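Local atomic coordinates of PLP-Dependent L-Arginine Hydroxylase MppP (Streptomyces wadayamensis, PDB entry 6C9B), a protein that oxidises L-arginine with the help of pyridoxal 5'-phosphate, giving 4-hydroxy-2-ketoarginine and 2-ketoarginine as products. Residues B[151-156]-B[183-188]; B[212-217]-B[231-236]. One frame throughout, in Å; residues are numbered along the deposited sequence.

In the fold
Both contacts belong to one mixed seven-stranded sheet, the core of the large domain in class I aminotransferases. In contact 1, strands 152-156 and 184-188 run parallel; in contact 2, strand 231-235 runs antiparallel to strand 212-218. The contact centres are about 10 Å apart, and strands 184-188 and 212-218 are neighbours: I216 N is probably hydrogen-bonded to L187 O (2.8 Å), and L187 N to V214 O (2.9 Å). Helix 90-101 packs on one face under both contacts, against F154 of the first and I216 and L233 of the second. Contact 1 comes nearer the ligand: the D188 side chain is about 8 Å from the bound 4-hydroxy-2-ketoarginine, G231 of contact 2 about 11 Å from it.

Contact 1: B[151-156]-B[183-188]; sequences GCVFVT and TVLALD
F154 and A186 meet on one face of the parallel pair 152-156/184-188, with F154 CD2 3.6 Å from A186 CB. The phenyl CG is anti to the backbone N (chi1 -168°), which carries the ring along the strand to D188, where F154 CE1 meets D188 CB at 3.7 Å. Ring and D188 carboxylate are turned 76° apart. C152 SG lies 3.9 Å from A186 CB, so the methyl touches both sulfur and ring. Helix 90-101 packs here against C152 and F154. The opposite face is looser: V155 CB and L187 CD2 are 4.0 Å apart, V153 CB and L185 CD1 4.3 Å, and helix 168-181, the crossover of this beta-alpha-beta unit, packs there on V155 and L185. At the partly exposed end, G151 O takes the N-H of V184 (3.0 Å) from above its carbonyl plane, and T183 CG2 rests against the G151-C152 peptide. Five backbone bonds fix the register from there to D188, whose OD1 bonds to S190 N. D188 OD2 comes close to the pyridine N1 of the cofactor carried by the modified K221, though no bond is certain; the packing of F154 on D188 CB probably helps hold the carboxylate there.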
ATOM      1  N   GLY B 151      20.822   7.877 -14.562  1.00 20.60           N
ATOM      2  CA  GLY B 151      21.231   7.779 -13.174  1.00 21.68           C
ATOM      3  C   GLY B 151      20.926   6.431 -12.552  1.00 22.08           C
ATOM      4  O   GLY B 151      21.335   6.161 -11.410  1.00 20.88           O
ATOM      5  N   CYS B 152      20.179   5.599 -13.283  1.00 20.38           N
ATOM      6  CA  CYS B 152      19.697   4.315 -12.790  1.00 16.88           C
ATOM      7  C   CYS B 152      19.434   3.434 -13.994  1.00 19.01           C
ATOM      8  O   CYS B 152      18.960   3.917 -15.025  1.00 19.53           O
ATOM      9  CB  CYS B 152      18.418   4.473 -11.973  1.00 16.86           C
ATOM     10  SG  CYS B 152      17.696   2.967 -11.376  1.00 19.75           S
ATOM     11  N   VAL B 153      19.794   2.166 -13.851  1.00 18.26           N
ATOM     12  CA  VAL B 153      19.432   1.092 -14.775  1.00 18.19           C
ATOM     13  C   VAL B 153      18.519   0.172 -13.998  1.00 18.18           C
ATOM     14  O   VAL B 153      18.871  -0.249 -12.892  1.00 17.83           O
ATOM     15  CB  VAL B 153      20.675   0.329 -15.266  1.00 17.66           C
ATOM     16  CG1 VAL B 153      20.267  -0.850 -16.134  1.00 18.55           C
ATOM     17  CG2 VAL B 153      21.621   1.244 -16.037  1.00 20.61           C
ATOM     18  N   PHE B 154      17.330  -0.096 -14.539  1.00 17.03           N
ATOM     19  CA  PHE B 154      16.306  -0.868 -13.835  1.00 15.45           C
ATOM     20  C   PHE B 154      15.996  -2.137 -14.620  1.00 16.98           C
ATOM     21  O   PHE B 154      15.570  -2.062 -15.784  1.00 16.23           O
ATOM     22  CB  PHE B 154      15.046  -0.034 -13.664  1.00 19.35           C
ATOM     23  CG  PHE B 154      14.055  -0.628 -12.704  1.00 17.40           C
ATOM     24  CD1 PHE B 154      13.345  -1.780 -13.031  1.00 20.69           C
ATOM     25  CD2 PHE B 154      13.806  -0.032 -11.511  1.00 21.11           C
ATOM     26  CE1 PHE B 154      12.428  -2.316 -12.133  1.00 20.73           C
ATOM     27  CE2 PHE B 154      12.883  -0.557 -10.632  1.00 21.72           C
ATOM     28  CZ  PHE B 154      12.211  -1.711 -10.945  1.00 19.38           C
ATOM     29  N   VAL B 155      16.168  -3.299 -13.974  1.00 16.95           N
ATOM     30  CA  VAL B 155      15.962  -4.589 -14.629  1.00 14.86           C
ATOM     31  C   VAL B 155      14.986  -5.425 -13.813  1.00 15.11           C
ATOM     32  O   VAL B 155      15.183  -5.638 -12.610  1.00 19.65           O
ATOM     33  CB  VAL B 155      17.276  -5.369 -14.816  1.00 17.84           C
ATOM     34  CG1 VAL B 155      17.002  -6.739 -15.501  1.00 19.76           C
ATOM     35  CG2 VAL B 155      18.264  -4.574 -15.647  1.00 17.02           C
ATOM     36  N   THR B 156      13.938  -5.890 -14.472  1.00 16.80           N
ATOM     37  CA  THR B 156      13.013  -6.858 -13.904  1.00 17.75           C
ATOM     38  C   THR B 156      13.532  -8.244 -14.262  1.00 16.83           C
ATOM     39  O   THR B 156      13.726  -8.545 -15.447  1.00 18.45           O
ATOM     40  CB  THR B 156      11.629  -6.618 -14.496  1.00 17.13           C
ATOM     41  OG1 THR B 156      11.270  -5.239 -14.324  1.00 19.98           O
ATOM     42  CG2 THR B 156      10.572  -7.510 -13.838  1.00 17.45           C
ATOM     43  N   THR B 183      26.295   4.732 -11.309  1.00 22.24           N
ATOM     44  CA  THR B 183      24.887   4.542 -11.605  1.00 20.90           C
ATOM     45  C   THR B 183      24.242   3.624 -10.557  1.00 21.95           C
ATOM     46  O   THR B 183      24.879   2.693 -10.067  1.00 24.45           O
ATOM     47  CB  THR B 183      24.759   3.900 -12.994  1.00 24.33           C
ATOM     48  OG1 THR B 183      25.683   4.510 -13.898  1.00 34.07           O
ATOM     49  CG2 THR B 183      23.366   4.045 -13.562  1.00 23.56           C
ATOM     50  N   VAL B 184      22.966   3.865 -10.257  1.00 18.46           N
ATOM     51  CA  VAL B 184      22.196   2.945  -9.416  1.00 18.12           C
ATOM     52  C   VAL B 184      21.742   1.760 -10.261  1.00 19.08           C
ATOM     53  O   VAL B 184      21.151   1.946 -11.327  1.00 21.47           O
ATOM     54  CB  VAL B 184      20.969   3.642  -8.797  1.00 18.62           C
ATOM     55  CG1 VAL B 184      20.163   2.651  -7.991  1.00 22.62           C
ATOM     56  CG2 VAL B 184      21.375   4.815  -7.901  1.00 20.78           C
ATOM     57  N   LEU B 185      21.992   0.544  -9.786  1.00 18.55           N
ATOM     58  CA  LEU B 185      21.415  -0.656 -10.397  1.00 17.48           C
ATOM     59  C   LEU B 185      20.222  -1.086  -9.548  1.00 17.94           C
ATOM     60  O   LEU B 185      20.383  -1.374  -8.362  1.00 19.39           O
ATOM     61  CB  LEU B 185      22.444  -1.784 -10.496  1.00 17.82           C
ATOM     62  CG  LEU B 185      21.953  -3.106 -11.122  1.00 20.43           C
ATOM     63  CD1 LEU B 185      21.301  -2.885 -12.443  1.00 22.36           C
ATOM     64  CD2 LEU B 185      23.140  -4.026 -11.263  1.00 20.70           C
ATOM     65  N   ALA B 186      19.036  -1.124 -10.153  1.00 17.78           N
ATOM     66  CA  ALA B 186      17.807  -1.488  -9.460  1.00 16.51           C
ATOM     67  C   ALA B 186      17.246  -2.739 -10.089  1.00 17.48           C
ATOM     68  O   ALA B 186      17.178  -2.829 -11.314  1.00 17.34           O
ATOM     69  CB  ALA B 186      16.767  -0.381  -9.541  1.00 16.54           C
ATOM     70  N   LEU B 187      16.820  -3.688  -9.255  1.00 16.55           N
ATOM     71  CA  LEU B 187      16.270  -4.938  -9.727  1.00 18.78           C
ATOM     72  C   LEU B 187      14.886  -5.132  -9.137  1.00 19.00           C
ATOM     73  O   LEU B 187      14.673  -4.856  -7.953  1.00 19.99           O
ATOM     74  CB  LEU B 187      17.125  -6.142  -9.319  1.00 18.12           C
ATOM     75  CG  LEU B 187      18.594  -6.132  -9.692  1.00 19.24           C
ATOM     76  CD1 LEU B 187      19.198  -7.429  -9.200  1.00 20.12           C
ATOM     77  CD2 LEU B 187      18.740  -5.968 -11.173  1.00 20.98           C
ATOM     78  N   ASP B 188      13.952  -5.608  -9.969  1.00 15.84           N
ATOM     79  CA  ASP B 188      12.628  -6.046  -9.516  1.00 15.69           C
ATOM     80  C   ASP B 188      12.578  -7.557  -9.707  1.00 17.28           C
ATOM     81  O   ASP B 188      12.611  -8.048 -10.843  1.00 17.92           O
ATOM     82  CB  ASP B 188      11.521  -5.343 -10.298  1.00 17.27           C
ATOM     83  CG  ASP B 188      10.133  -5.847  -9.951  1.00 24.02           C
ATOM     84  OD1 ASP B 188       9.984  -7.004  -9.474  1.00 22.50           O
ATOM     85  OD2 ASP B 188       9.170  -5.090 -10.185  1.00 23.80           O
TER

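Contact 2: B[212-217]-B[231-236]; sequences RWVVIE and GLLVFS
S236 OG is gripped twice: it accepts the N-H of W213 (3.1 Å, 167° at the hydrogen) and is hydrogen-bonded to D238 OD1. The same serine packs its CB over the indole of W213 in a CH-pi contact, 3.4 Å from the centroid of the five-membered ring and 13° off its normal. With CG wedged between its backbone N and carbonyl carbon (chi1 55°), W213 folds the indole back across the neighbouring strand; F235 C lies over the same face, and V234 CG1 meets the ring edge in plane, 3.8 Å from W213 CZ3. Strand 231-235 is the one antiparallel member of the seven-stranded sheet, an arrangement familiar from the large domain of fold type I enzymes, and V215/V234 and E217/L232 are its hydrogen-bonded pairs here. V215 N reaches V234 O at 2.8 Å. On the face of V214, I216 and L233, one leucine methyl spans two partners: L233 CD1 presses on V214 CG1 at 3.4 Å, tighter than usual, and on I216 CG1 at 3.5 Å. On the other face, E217 CB meets L232 CB at 3.9 Å, while the E217 carboxylate turns away to a salt bridge with R192 and a hydrogen bond with Y203, both through OE1.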
ATOM      1  N   ARG B 212      26.114   1.114  -6.335  1.00 19.90           N
ATOM      2  CA  ARG B 212      24.898   1.481  -5.624  1.00 19.55           C
ATOM      3  C   ARG B 212      23.783   0.623  -6.169  1.00 19.22           C
ATOM      4  O   ARG B 212      23.666   0.480  -7.387  1.00 21.80           O
ATOM      5  CB  ARG B 212      24.560   2.949  -5.843  1.00 21.32           C
ATOM      6  CG  ARG B 212      25.663   3.906  -5.413  1.00 24.31           C
ATOM      7  CD  ARG B 212      25.492   5.250  -6.125  1.00 21.74           C
ATOM      8  NE  ARG B 212      24.285   5.952  -5.688  1.00 26.48           N
ATOM      9  CZ  ARG B 212      23.660   6.875  -6.413  1.00 24.73           C
ATOM     10  NH1 ARG B 212      24.111   7.213  -7.613  1.00 27.98           N
ATOM     11  NH2 ARG B 212      22.571   7.457  -5.956  1.00 24.11           N
ATOM     12  N   TRP B 213      22.969   0.043  -5.283  1.00 18.80           N
ATOM     13  CA  TRP B 213      21.948  -0.873  -5.762  1.00 18.23           C
ATOM     14  C   TRP B 213      20.708  -0.864  -4.882  1.00 17.96           C
ATOM     15  O   TRP B 213      20.735  -0.529  -3.698  1.00 19.38           O
ATOM     16  CB  TRP B 213      22.471  -2.328  -5.877  1.00 19.69           C
ATOM     17  CG  TRP B 213      23.065  -2.908  -4.622  1.00 19.27           C
ATOM     18  CD1 TRP B 213      24.405  -2.973  -4.302  1.00 23.37           C
ATOM     19  CD2 TRP B 213      22.369  -3.519  -3.511  1.00 19.68           C
ATOM     20  NE1 TRP B 213      24.577  -3.557  -3.081  1.00 21.40           N
ATOM     21  CE2 TRP B 213      23.354  -3.899  -2.566  1.00 19.96           C
ATOM     22  CE3 TRP B 213      21.019  -3.754  -3.212  1.00 20.76           C
ATOM     23  CZ2 TRP B 213      23.037  -4.520  -1.351  1.00 23.46           C
ATOM     24  CZ3 TRP B 213      20.704  -4.362  -1.993  1.00 20.93           C
ATOM     25  CH2 TRP B 213      21.712  -4.741  -1.083  1.00 24.03           C
ATOM     26  N   VAL B 214      19.612  -1.273  -5.503  1.00 17.48           N
ATOM     27  CA  VAL B 214      18.337  -1.479  -4.827  1.00 18.78           C
ATOM     28  C   VAL B 214      17.733  -2.726  -5.433  1.00 17.36           C
ATOM     29  O   VAL B 214      17.792  -2.909  -6.647  1.00 19.69           O
ATOM     30  CB  VAL B 214      17.381  -0.283  -5.022  1.00 23.89           C
ATOM     31  CG1 VAL B 214      15.980  -0.621  -4.479  1.00 24.32           C
ATOM     32  CG2 VAL B 214      17.906   0.925  -4.342  1.00 29.73           C
ATOM     33  N   VAL B 215      17.147  -3.582  -4.597  1.00 16.98           N
ATOM     34  CA  VAL B 215      16.406  -4.735  -5.074  1.00 16.79           C
ATOM     35  C   VAL B 215      15.037  -4.683  -4.437  1.00 17.66           C
ATOM     36  O   VAL B 215      14.930  -4.460  -3.232  1.00 18.35           O
ATOM     37  CB  VAL B 215      17.081  -6.074  -4.731  1.00 17.19           C
ATOM     38  CG1 VAL B 215      16.250  -7.246  -5.299  1.00 18.08           C
ATOM     39  CG2 VAL B 215      18.510  -6.114  -5.265  1.00 18.55           C
ATOM     40  N   ILE B 216      13.997  -4.878  -5.238  1.00 16.46           N
ATOM     41  CA  ILE B 216      12.649  -4.984  -4.710  1.00 16.05           C
ATOM     42  C   ILE B 216      12.228  -6.429  -4.862  1.00 16.70           C
ATOM     43  O   ILE B 216      11.915  -6.888  -5.962  1.00 18.32           O
ATOM     44  CB  ILE B 216      11.660  -4.052  -5.415  1.00 15.90           C
ATOM     45  CG1 ILE B 216      12.099  -2.601  -5.242  1.00 17.89           C
ATOM     46  CG2 ILE B 216      10.284  -4.225  -4.793  1.00 18.83           C
ATOM     47  CD1 ILE B 216      11.241  -1.576  -6.020  1.00 21.48           C
ATOM     48  N   GLU B 217      12.217  -7.145  -3.753  1.00 17.30           N
ATOM     49  CA  GLU B 217      11.649  -8.478  -3.746  1.00 19.16           C
ATOM     50  C   GLU B 217      10.145  -8.372  -3.541  1.00 18.76           C
ATOM     51  O   GLU B 217       9.617  -7.352  -3.086  1.00 19.81           O
ATOM     52  CB  GLU B 217      12.268  -9.322  -2.633  1.00 19.17           C
ATOM     53  CG  GLU B 217      13.785  -9.366  -2.579  1.00 18.83           C
ATOM     54  CD  GLU B 217      14.430 -10.418  -3.474  1.00 22.29           C
ATOM     55  OE1 GLU B 217      15.682 -10.430  -3.533  1.00 22.13           O
ATOM     56  OE2 GLU B 217      13.716 -11.214  -4.115  1.00 22.36           O
ATOM     57  N   GLY B 231       6.159  -6.245  -0.305  1.00 17.46           N
ATOM     58  CA  GLY B 231       7.312  -5.886  -1.101  1.00 19.76           C
ATOM     59  C   GLY B 231       8.462  -5.631  -0.142  1.00 19.96           C
ATOM     60  O   GLY B 231       8.272  -5.083   0.946  1.00 19.76           O
ATOM     61  N   LEU B 232       9.653  -6.099  -0.524  1.00 18.03           N
ATOM     62  CA  LEU B 232      10.842  -5.966   0.320  1.00 17.90           C
ATOM     63  C   LEU B 232      11.838  -5.097  -0.424  1.00 19.50           C
ATOM     64  O   LEU B 232      12.417  -5.539  -1.422  1.00 21.58           O
ATOM     65  CB  LEU B 232      11.456  -7.328   0.646  1.00 19.22           C
ATOM     66  CG  LEU B 232      10.493  -8.396   1.164  1.00 20.76           C
ATOM     67  CD1 LEU B 232      11.249  -9.689   1.343  1.00 28.21           C
ATOM     68  CD2 LEU B 232       9.796  -7.963   2.484  1.00 22.27           C
ATOM     69  N   LEU B 233      12.034  -3.871   0.071  1.00 17.73           N
ATOM     70  CA  LEU B 233      12.914  -2.885  -0.554  1.00 18.96           C
ATOM     71  C   LEU B 233      14.258  -2.975   0.143  1.00 20.98           C
ATOM     72  O   LEU B 233      14.371  -2.649   1.331  1.00 19.45           O
ATOM     73  CB  LEU B 233      12.295  -1.492  -0.448  1.00 18.74           C
ATOM     74  CG  LEU B 233      12.948  -0.308  -1.152  1.00 26.19           C
ATOM     75  CD1 LEU B 233      13.207  -0.567  -2.561  1.00 39.67           C
ATOM     76  CD2 LEU B 233      12.047   0.940  -0.989  1.00 30.04           C
ATOM     77  N   VAL B 234      15.251  -3.504  -0.576  1.00 18.93           N
ATOM     78  CA  VAL B 234      16.588  -3.747  -0.059  1.00 18.08           C
ATOM     79  C   VAL B 234      17.538  -2.795  -0.773  1.00 19.42           C
ATOM     80  O   VAL B 234      17.447  -2.642  -1.993  1.00 20.20           O
ATOM     81  CB  VAL B 234      17.022  -5.213  -0.282  1.00 19.14           C
ATOM     82  CG1 VAL B 234      18.225  -5.538   0.570  1.00 23.02           C
ATOM     83  CG2 VAL B 234      15.881  -6.215  -0.015  1.00 20.01           C
ATOM     84  N   PHE B 235      18.418  -2.121  -0.023  1.00 21.76           N
ATOM     85  CA  PHE B 235      19.278  -1.102  -0.624  1.00 18.98           C
ATOM     86  C   PHE B 235      20.696  -1.212  -0.073  1.00 21.05           C
ATOM     87  O   PHE B 235      20.913  -1.638   1.063  1.00 23.06           O
ATOM     88  CB  PHE B 235      18.709   0.303  -0.378  1.00 24.91           C
ATOM     89  CG  PHE B 235      18.479   0.603   1.079  1.00 31.75           C
ATOM     90  CD1 PHE B 235      17.277   0.242   1.696  1.00 30.08           C
ATOM     91  CD2 PHE B 235      19.463   1.196   1.848  1.00 39.21           C
ATOM     92  CE1 PHE B 235      17.083   0.496   3.025  1.00 34.61           C
ATOM     93  CE2 PHE B 235      19.260   1.441   3.193  1.00 41.09           C
ATOM     94  CZ  PHE B 235      18.074   1.094   3.780  1.00 44.23           C
ATOM     95  N   SER B 236      21.655  -0.843  -0.911  1.00 20.35           N
ATOM     96  CA  SER B 236      23.049  -0.755  -0.499  1.00 22.43           C
ATOM     97  C   SER B 236      23.225   0.374   0.509  1.00 22.18           C
ATOM     98  O   SER B 236      22.465   1.344   0.534  1.00 23.68           O
ATOM     99  CB  SER B 236      23.939  -0.536  -1.726  1.00 23.55           C
ATOM    100  OG  SER B 236      23.687   0.701  -2.387  1.00 22.84           O
TER